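Local coordinates for protein 4'-phospho-dehydrooxetanocin synthase (Bacillus megaterium, PDB 5UL3) that catalyses the oxidative ring contraction of dAMP to an oxetane aldehyde in oxetanocin A biosynthesis, using cobalamin, a [4Fe-4S] cluster and S-adenosylmethionine, at residues 420-433 against 460-472. Numbering follows the deposited sequence. Where two conformers were deposited one is given.
With EDO (1,2-ethanediol), chain F.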
ATOM      1  N   TRP A 420     -10.323   2.030  19.386  1.00 25.10           N
ATOM      2  CA  TRP A 420     -10.512   2.947  18.268  1.00 25.43           C
ATOM      3  C   TRP A 420     -10.483   4.401  18.729  1.00 26.86           C
ATOM      4  O   TRP A 420      -9.990   5.278  18.003  1.00 24.83           O
ATOM      5  CB  TRP A 420     -11.823   2.616  17.552  1.00 22.34           C
ATOM      6  CG  TRP A 420     -11.669   1.497  16.570  1.00 26.77           C
ATOM      7  CD1 TRP A 420     -11.923   0.151  16.782  1.00 30.05           C
ATOM      8  CD2 TRP A 420     -11.188   1.606  15.225  1.00 25.46           C
ATOM      9  NE1 TRP A 420     -11.639  -0.565  15.639  1.00 24.98           N
ATOM     10  CE2 TRP A 420     -11.189   0.304  14.670  1.00 26.75           C
ATOM     11  CE3 TRP A 420     -10.761   2.683  14.428  1.00 25.74           C
ATOM     12  CZ2 TRP A 420     -10.785   0.053  13.357  1.00 25.28           C
ATOM     13  CZ3 TRP A 420     -10.355   2.425  13.128  1.00 25.58           C
ATOM     14  CH2 TRP A 420     -10.371   1.118  12.605  1.00 25.96           C
ATOM     15  N   HIS A 421     -10.997   4.678  19.927  1.00 24.63           N
ATOM     16  CA  HIS A 421     -10.915   6.036  20.459  1.00 28.79           C
ATOM     17  C   HIS A 421      -9.465   6.446  20.652  1.00 28.38           C
ATOM     18  O   HIS A 421      -9.078   7.562  20.285  1.00 26.87           O
ATOM     19  CB  HIS A 421     -11.683   6.149  21.775  1.00 29.82           C
ATOM     20  CG  HIS A 421     -11.705   7.537  22.343  1.00 30.33           C
ATOM     21  ND1 HIS A 421     -11.479   7.796  23.678  1.00 35.23           N
ATOM     22  CD2 HIS A 421     -11.931   8.739  21.760  1.00 37.77           C
ATOM     23  CE1 HIS A 421     -11.558   9.097  23.892  1.00 34.29           C
ATOM     24  NE2 HIS A 421     -11.838   9.692  22.747  1.00 32.42           N
ATOM     25  N   TYR A 422      -8.644   5.551  21.214  1.00 26.63           N
ATOM     26  CA  TYR A 422      -7.219   5.839  21.342  1.00 28.93           C
ATOM     27  C   TYR A 422      -6.585   6.092  19.984  1.00 30.31           C
ATOM     28  O   TYR A 422      -5.702   6.950  19.861  1.00 26.88           O
ATOM     29  CB  TYR A 422      -6.495   4.692  22.055  1.00 23.07           C
ATOM     30  CG  TYR A 422      -6.404   4.896  23.556  1.00 31.54           C
ATOM     31  CD1 TYR A 422      -7.439   4.515  24.383  1.00 32.33           C
ATOM     32  CD2 TYR A 422      -5.303   5.514  24.129  1.00 31.83           C
ATOM     33  CE1 TYR A 422      -7.375   4.712  25.750  1.00 41.42           C
ATOM     34  CE2 TYR A 422      -5.224   5.719  25.502  1.00 39.97           C
ATOM     35  CZ  TYR A 422      -6.269   5.310  26.303  1.00 45.09           C
ATOM     36  OH  TYR A 422      -6.222   5.496  27.664  1.00 48.36           O
ATOM     37  N   CYS A 423      -6.991   5.333  18.956  1.00 23.60           N
ATOM     38  CA  CYS A 423      -6.487   5.607  17.610  1.00 23.39           C
ATOM     39  C   CYS A 423      -6.844   7.027  17.177  1.00 25.86           C
ATOM     40  O   CYS A 423      -5.998   7.760  16.655  1.00 25.15           O
ATOM     41  CB  CYS A 423      -7.049   4.606  16.612  1.00 26.32           C
ATOM     42  SG  CYS A 423      -6.336   2.964  16.796  1.00 25.93           S
ATOM     43  N   ALA A 424      -8.098   7.431  17.387  1.00 26.92           N
ATOM     44  CA  ALA A 424      -8.490   8.795  17.039  1.00 26.66           C
ATOM     45  C   ALA A 424      -7.670   9.824  17.816  1.00 25.80           C
ATOM     46  O   ALA A 424      -7.186  10.813  17.244  1.00 27.89           O
ATOM     47  CB  ALA A 424      -9.984   8.995  17.290  1.00 27.45           C
ATOM     48  N   LEU A 425      -7.522   9.617  19.127  1.00 26.76           N
ATOM     49  CA  LEU A 425      -6.750  10.550  19.945  1.00 30.46           C
ATOM     50  C   LEU A 425      -5.325  10.680  19.435  1.00 36.79           C
ATOM     51  O   LEU A 425      -4.746  11.774  19.457  1.00 31.90           O
ATOM     52  CB  LEU A 425      -6.736  10.099  21.406  1.00 28.60           C
ATOM     53  CG  LEU A 425      -8.047  10.176  22.190  1.00 32.74           C
ATOM     54  CD1 LEU A 425      -7.852   9.603  23.583  1.00 31.89           C
ATOM     55  CD2 LEU A 425      -8.508  11.622  22.277  1.00 35.68           C
ATOM     56  N   ALA A 426      -4.737   9.576  18.974  1.00 24.98           N
ATOM     57  CA  ALA A 426      -3.338   9.607  18.564  1.00 26.27           C
ATOM     58  C   ALA A 426      -3.141  10.099  17.135  1.00 26.69           C
ATOM     59  O   ALA A 426      -1.991  10.205  16.695  1.00 25.54           O
ATOM     60  CB  ALA A 426      -2.720   8.218  18.719  1.00 27.84           C
ATOM     61  N   GLY A 427      -4.213  10.349  16.385  1.00 25.97           N
ATOM     62  CA  GLY A 427      -4.057  10.888  15.049  1.00 28.16           C
ATOM     63  C   GLY A 427      -4.594  10.080  13.888  1.00 27.33           C
ATOM     64  O   GLY A 427      -4.359  10.450  12.729  1.00 26.97           O
ATOM     65  N   ALA A 428      -5.315   8.989  14.160  1.00 27.43           N
ATOM     66  CA  ALA A 428      -5.951   8.242  13.079  1.00 21.60           C
ATOM     67  C   ALA A 428      -6.824   9.189  12.263  1.00 29.87           C
ATOM     68  O   ALA A 428      -7.655   9.912  12.811  1.00 28.71           O
ATOM     69  CB  ALA A 428      -6.784   7.090  13.645  1.00 24.65           C
ATOM     70  N   ASP A 429      -6.604   9.199  10.951  1.00 24.34           N
ATOM     71  CA  ASP A 429      -7.169  10.235  10.088  1.00 21.61           C
ATOM     72  C   ASP A 429      -8.092   9.639   9.036  1.00 25.58           C
ATOM     73  O   ASP A 429      -9.296   9.507   9.279  1.00 33.49           O
ATOM     74  CB  ASP A 429      -6.033  11.021   9.436  1.00 24.10           C
ATOM     75  CG  ASP A 429      -6.529  12.199   8.618  1.00 32.88           C
ATOM     76  OD1 ASP A 429      -7.641  12.695   8.892  1.00 33.08           O
ATOM     77  OD2 ASP A 429      -5.818  12.591   7.685  1.00 29.44           O
ATOM     78  N   ARG A 430      -7.562   9.296   7.856  1.00 24.29           N
ATOM     79  CA  ARG A 430      -8.363   8.687   6.796  1.00 27.92           C
ATOM     80  C   ARG A 430      -8.196   7.171   6.894  1.00 34.10           C
ATOM     81  O   ARG A 430      -7.190   6.617   6.443  1.00 31.27           O
ATOM     82  CB  ARG A 430      -7.963   9.218   5.426  1.00 32.27           C
ATOM     83  CG  ARG A 430      -8.745  10.488   5.071  1.00 52.90           C
ATOM     84  CD  ARG A 430      -8.325  11.113   3.761  1.00 53.37           C
ATOM     85  NE  ARG A 430      -7.204  12.004   3.978  1.00 55.95           N
ATOM     86  CZ  ARG A 430      -7.306  13.318   4.142  1.00 61.81           C
ATOM     87  NH1 ARG A 430      -6.211  14.030   4.352  1.00 43.29           N
ATOM     88  NH2 ARG A 430      -8.490  13.917   4.084  1.00 63.87           N
ATOM     89  N   ILE A 431      -9.193   6.495   7.482  1.00 20.97           N
ATOM     90  CA  ILE A 431      -9.157   5.043   7.676  1.00 19.95           C
ATOM     91  C   ILE A 431      -9.994   4.380   6.584  1.00 26.57           C
ATOM     92  O   ILE A 431     -11.106   4.842   6.261  1.00 25.17           O
ATOM     93  CB  ILE A 431      -9.654   4.652   9.092  1.00 24.21           C
ATOM     94  CG1 ILE A 431      -8.578   4.798  10.179  1.00 31.37           C
ATOM     95  CG2 ILE A 431     -10.110   3.199   9.142  1.00 24.39           C
ATOM     96  CD1 ILE A 431      -7.397   5.696   9.884  1.00 27.16           C
ATOM     97  N   PHE A 432      -9.456   3.297   5.999  1.00 22.57           N
ATOM     98  CA  PHE A 432     -10.131   2.540   4.948  1.00 21.65           C
ATOM     99  C   PHE A 432     -10.756   1.308   5.592  1.00 23.79           C
ATOM    100  O   PHE A 432     -10.050   0.540   6.244  1.00 25.16           O
ATOM    101  CB  PHE A 432      -9.136   2.104   3.865  1.00 26.04           C
ATOM    102  CG  PHE A 432      -9.740   1.276   2.771  1.00 26.24           C
ATOM    103  CD1 PHE A 432      -9.786  -0.117   2.875  1.00 26.53           C
ATOM    104  CD2 PHE A 432     -10.239   1.866   1.623  1.00 27.23           C
ATOM    105  CE1 PHE A 432     -10.352  -0.884   1.864  1.00 30.92           C
ATOM    106  CE2 PHE A 432     -10.804   1.107   0.608  1.00 30.84           C
ATOM    107  CZ  PHE A 432     -10.857  -0.271   0.725  1.00 29.45           C
ATOM    108  N   ILE A 433     -12.058   1.106   5.399  1.00 25.11           N
ATOM    109  CA  ILE A 433     -12.736  -0.090   5.917  1.00 22.73           C
ATOM    110  C   ILE A 433     -13.180  -0.914   4.718  1.00 22.26           C
ATOM    111  O   ILE A 433     -13.917  -0.417   3.856  1.00 22.21           O
ATOM    112  CB  ILE A 433     -13.942   0.247   6.804  1.00 25.37           C
ATOM    113  CG1 ILE A 433     -13.570   1.217   7.920  1.00 28.49           C
ATOM    114  CG2 ILE A 433     -14.573  -1.078   7.368  1.00 24.83           C
ATOM    115  CD1 ILE A 433     -12.795   0.609   9.040  1.00 28.98           C
ATOM    116  N   ARG A 460     -20.790   3.583  11.857  1.00 24.71           N
ATOM    117  CA  ARG A 460     -21.335   4.455  12.893  1.00 28.03           C
ATOM    118  C   ARG A 460     -20.331   4.670  14.024  1.00 26.47           C
ATOM    119  O   ARG A 460     -20.096   5.805  14.466  1.00 26.93           O
ATOM    120  CB  ARG A 460     -22.635   3.821  13.406  1.00 32.45           C
ATOM    121  CG  ARG A 460     -23.549   4.694  14.230  1.00 39.66           C
ATOM    122  CD  ARG A 460     -24.817   3.924  14.646  1.00 37.08           C
ATOM    123  NE  ARG A 460     -25.735   3.675  13.539  1.00 37.31           N
ATOM    124  CZ  ARG A 460     -26.669   2.731  13.540  1.00 34.48           C
ATOM    125  NH1 ARG A 460     -26.813   1.923  14.592  1.00 40.75           N
ATOM    126  NH2 ARG A 460     -27.457   2.582  12.490  1.00 39.12           N
ATOM    127  N   LEU A 461     -19.732   3.583  14.515  1.00 26.12           N
ATOM    128  CA  LEU A 461     -18.793   3.680  15.627  1.00 21.88           C
ATOM    129  C   LEU A 461     -17.533   4.458  15.250  1.00 26.83           C
ATOM    130  O   LEU A 461     -17.081   5.328  16.005  1.00 26.16           O
ATOM    131  CB  LEU A 461     -18.435   2.268  16.121  1.00 27.83           C
ATOM    132  CG  LEU A 461     -19.612   1.508  16.741  1.00 25.49           C
ATOM    133  CD1 LEU A 461     -19.337  -0.006  16.840  1.00 26.10           C
ATOM    134  CD2 LEU A 461     -19.935   2.076  18.135  1.00 28.24           C
ATOM    135  N   VAL A 462     -16.943   4.153  14.094  1.00 26.22           N
ATOM    136  CA  VAL A 462     -15.696   4.826  13.724  1.00 22.68           C
ATOM    137  C   VAL A 462     -15.956   6.294  13.419  1.00 25.58           C
ATOM    138  O   VAL A 462     -15.193   7.170  13.846  1.00 25.20           O
ATOM    139  CB  VAL A 462     -15.015   4.126  12.534  1.00 22.95           C
ATOM    140  CG1 VAL A 462     -13.764   4.934  12.099  1.00 28.84           C
ATOM    141  CG2 VAL A 462     -14.594   2.684  12.937  1.00 24.54           C
ATOM    142  N   SER A 463     -17.033   6.587  12.686  1.00 24.29           N
ATOM    143  CA  SER A 463     -17.294   7.990  12.347  1.00 26.17           C
ATOM    144  C   SER A 463     -17.632   8.813  13.589  1.00 29.48           C
ATOM    145  O   SER A 463     -17.217   9.980  13.686  1.00 27.76           O
ATOM    146  CB  SER A 463     -18.397   8.091  11.293  1.00 28.16           C
ATOM    147  OG  SER A 463     -19.636   7.577  11.749  1.00 28.92           O
ATOM    148  N   ALA A 464     -18.319   8.217  14.573  1.00 27.70           N
ATOM    149  CA  ALA A 464     -18.630   8.940  15.801  1.00 25.33           C
ATOM    150  C   ALA A 464     -17.377   9.359  16.558  1.00 31.24           C
ATOM    151  O   ALA A 464     -17.430  10.317  17.336  1.00 29.47           O
ATOM    152  CB  ALA A 464     -19.545   8.094  16.709  1.00 22.94           C
ATOM    153  N   LEU A 465     -16.252   8.666  16.358  1.00 24.78           N
ATOM    154  CA  LEU A 465     -15.006   9.062  16.998  1.00 25.89           C
ATOM    155  C   LEU A 465     -14.265  10.164  16.247  1.00 26.31           C
ATOM    156  O   LEU A 465     -13.167  10.535  16.669  1.00 33.47           O
ATOM    157  CB  LEU A 465     -14.098   7.845  17.149  1.00 31.77           C
ATOM    158  CG  LEU A 465     -14.705   6.734  18.007  1.00 27.19           C
ATOM    159  CD1 LEU A 465     -13.847   5.471  17.921  1.00 28.59           C
ATOM    160  CD2 LEU A 465     -14.813   7.199  19.449  1.00 30.66           C
ATOM    161  N   GLY A 466     -14.822  10.683  15.157  1.00 30.49           N
ATOM    162  CA  GLY A 466     -14.172  11.763  14.418  1.00 29.12           C
ATOM    163  C   GLY A 466     -13.140  11.316  13.405  1.00 35.50           C
ATOM    164  O   GLY A 466     -12.421  12.158  12.851  1.00 33.99           O
ATOM    165  N   ILE A 467     -13.030  10.021  13.162  1.00 32.48           N
ATOM    166  CA  ILE A 467     -12.135   9.490  12.145  1.00 28.17           C
ATOM    167  C   ILE A 467     -12.816   9.648  10.796  1.00 27.95           C
ATOM    168  O   ILE A 467     -14.031   9.474  10.678  1.00 31.45           O
ATOM    169  CB  ILE A 467     -11.791   8.018  12.474  1.00 28.74           C
ATOM    170  CG1 ILE A 467     -10.920   7.964  13.726  1.00 28.06           C
ATOM    171  CG2 ILE A 467     -11.097   7.328  11.314  1.00 32.33           C
ATOM    172  CD1 ILE A 467     -10.807   6.576  14.393  1.00 30.07           C
ATOM    173  N   ASN A 468     -12.027   9.890   9.717  0.50 23.28           N
ATOM    174  CA  ASN A 468     -12.529  10.273   8.373  0.50 29.24           C
ATOM    175  C   ASN A 468     -12.475   9.106   7.366  0.50 29.59           C
ATOM    176  O   ASN A 468     -11.494   8.945   6.637  0.50 27.00           O
ATOM    177  CB  ASN A 468     -11.723  11.478   7.873  0.50 27.07           C
ATOM    178  CG  ASN A 468     -12.085  11.930   6.440  0.50 33.55           C
ATOM    179  OD1 ASN A 468     -13.067  11.490   5.843  0.50 31.27           O
ATOM    180  ND2 ASN A 468     -11.270  12.838   5.895  0.50 32.95           N
ATOM    181  N   LEU A 469     -13.584   8.372   7.245  1.00 23.79           N
ATOM    182  CA  LEU A 469     -13.658   7.058   6.611  1.00 27.36           C
ATOM    183  C   LEU A 469     -13.673   7.096   5.088  1.00 34.53           C
ATOM    184  O   LEU A 469     -14.198   8.028   4.471  1.00 32.16           O
ATOM    185  CB  LEU A 469     -14.952   6.358   7.036  1.00 29.47           C
ATOM    186  CG  LEU A 469     -15.082   6.089   8.496  1.00 35.52           C
ATOM    187  CD1 LEU A 469     -16.526   5.640   8.794  1.00 33.97           C
ATOM    188  CD2 LEU A 469     -14.103   4.964   8.733  1.00 40.32           C
ATOM    189  N   ARG A 470     -13.146   6.017   4.501  1.00 23.98           N
ATOM    190  CA  ARG A 470     -13.335   5.611   3.109  1.00 27.74           C
ATOM    191  C   ARG A 470     -13.701   4.136   3.154  1.00 28.26           C
ATOM    192  O   ARG A 470     -13.195   3.417   4.012  1.00 26.81           O
ATOM    193  CB  ARG A 470     -12.052   5.742   2.257  1.00 29.70           C
ATOM    194  CG  ARG A 470     -11.818   7.023   1.511  1.00 58.31           C
ATOM    195  CD  ARG A 470     -10.865   6.780   0.326  1.00 51.78           C
ATOM    196  NE  ARG A 470      -9.927   5.675   0.565  1.00 49.73           N
ATOM    197  CZ  ARG A 470      -8.815   5.778   1.297  1.00 56.34           C
ATOM    198  NH1 ARG A 470      -8.504   6.930   1.875  1.00 68.26           N
ATOM    199  NH2 ARG A 470      -8.016   4.732   1.454  1.00 47.84           N
ATOM    200  N   ILE A 471     -14.550   3.663   2.243  1.00 23.35           N
ATOM    201  CA  ILE A 471     -14.863   2.228   2.206  1.00 21.38           C
ATOM    202  C   ILE A 471     -14.628   1.673   0.806  1.00 22.93           C
ATOM    203  O   ILE A 471     -14.886   2.343  -0.196  1.00 24.72           O
ATOM    204  CB  ILE A 471     -16.304   1.914   2.684  1.00 24.10           C
ATOM    205  CG1 ILE A 471     -17.375   2.436   1.697  1.00 23.72           C
ATOM    206  CG2 ILE A 471     -16.518   2.426   4.107  1.00 27.69           C
ATOM    207  CD1 ILE A 471     -18.791   1.963   2.032  1.00 28.01           C
ATOM    208  N   GLY A 472     -14.117   0.442   0.731  1.00 24.48           N
ATOM    209  CA  GLY A 472     -14.153  -0.276  -0.525  1.00 25.08           C
ATOM    210  C   GLY A 472     -15.548  -0.826  -0.774  1.00 20.84           C
ATOM    211  O   GLY A 472     -16.274  -1.188   0.152  1.00 24.47           O
TER
HETATM  212  C1  EDO F 805     -17.512  11.249   7.532  1.00 56.54           C
HETATM  213  O1  EDO F 805     -18.802  10.793   7.969  1.00 38.75           O
HETATM  214  C2  EDO F 805     -16.459  10.135   7.572  1.00 37.57           C
HETATM  215  O2  EDO F 805     -15.416  10.446   6.622  1.00 38.43           O
HETATM  216  O   HOH W   1      -8.927  13.968   6.968  1.00 37.00           O
HETATM  217  O   HOH W   2      -6.727   5.207   4.246  1.00 39.07           O
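D429 O accepts the backbone N-H of N468 at 2.8 Å, the first of four main-chain bonds that pair the two parallel chains. R470 follows with both of its backbone groups: its N donates to I431 O, and its O receives I433 N at 2.9 Å. G472 N closes the ladder on I433 O, longer at 3.2 Å and more bent. The backbone of F432 pairs instead with F396 and A398 of strand 393-398.

Two waters bridge the segments. One joins side chains: it donates to D429 OD1 (2.6 Å) and accepts from N468 ND2. D429 OD2 is taken by H357 NE2, so both carboxylate oxygens have partners. The second donates to the backbone R430 O at 2.7 Å and accepts a weak bond from R470 NH2. That same NH2 lies 3.6 Å from F432 CD2. F432 CG is anti to the backbone N (chi1 178°), which brings the ring beside the guanidinium, their planes 37° apart.

Between the helix ends the contact is largely apolar. V462 CG2 sits over the six-membered ring of W420, a CH-pi contact, while I467 CD1 meets the ring edge at CE3 (3.9 Å). The indole NE1 bonds S402 O. L465 CD1 packs on W420 CB.

Two helix-to-strand connections of the partial TIM barrel of the radical SAM domain meet here. Their backbone polar groups pair strand to strand, the helix-side packing is mainly hydrocarbon, and both bridging waters lie among D429, R430, N468 and R470.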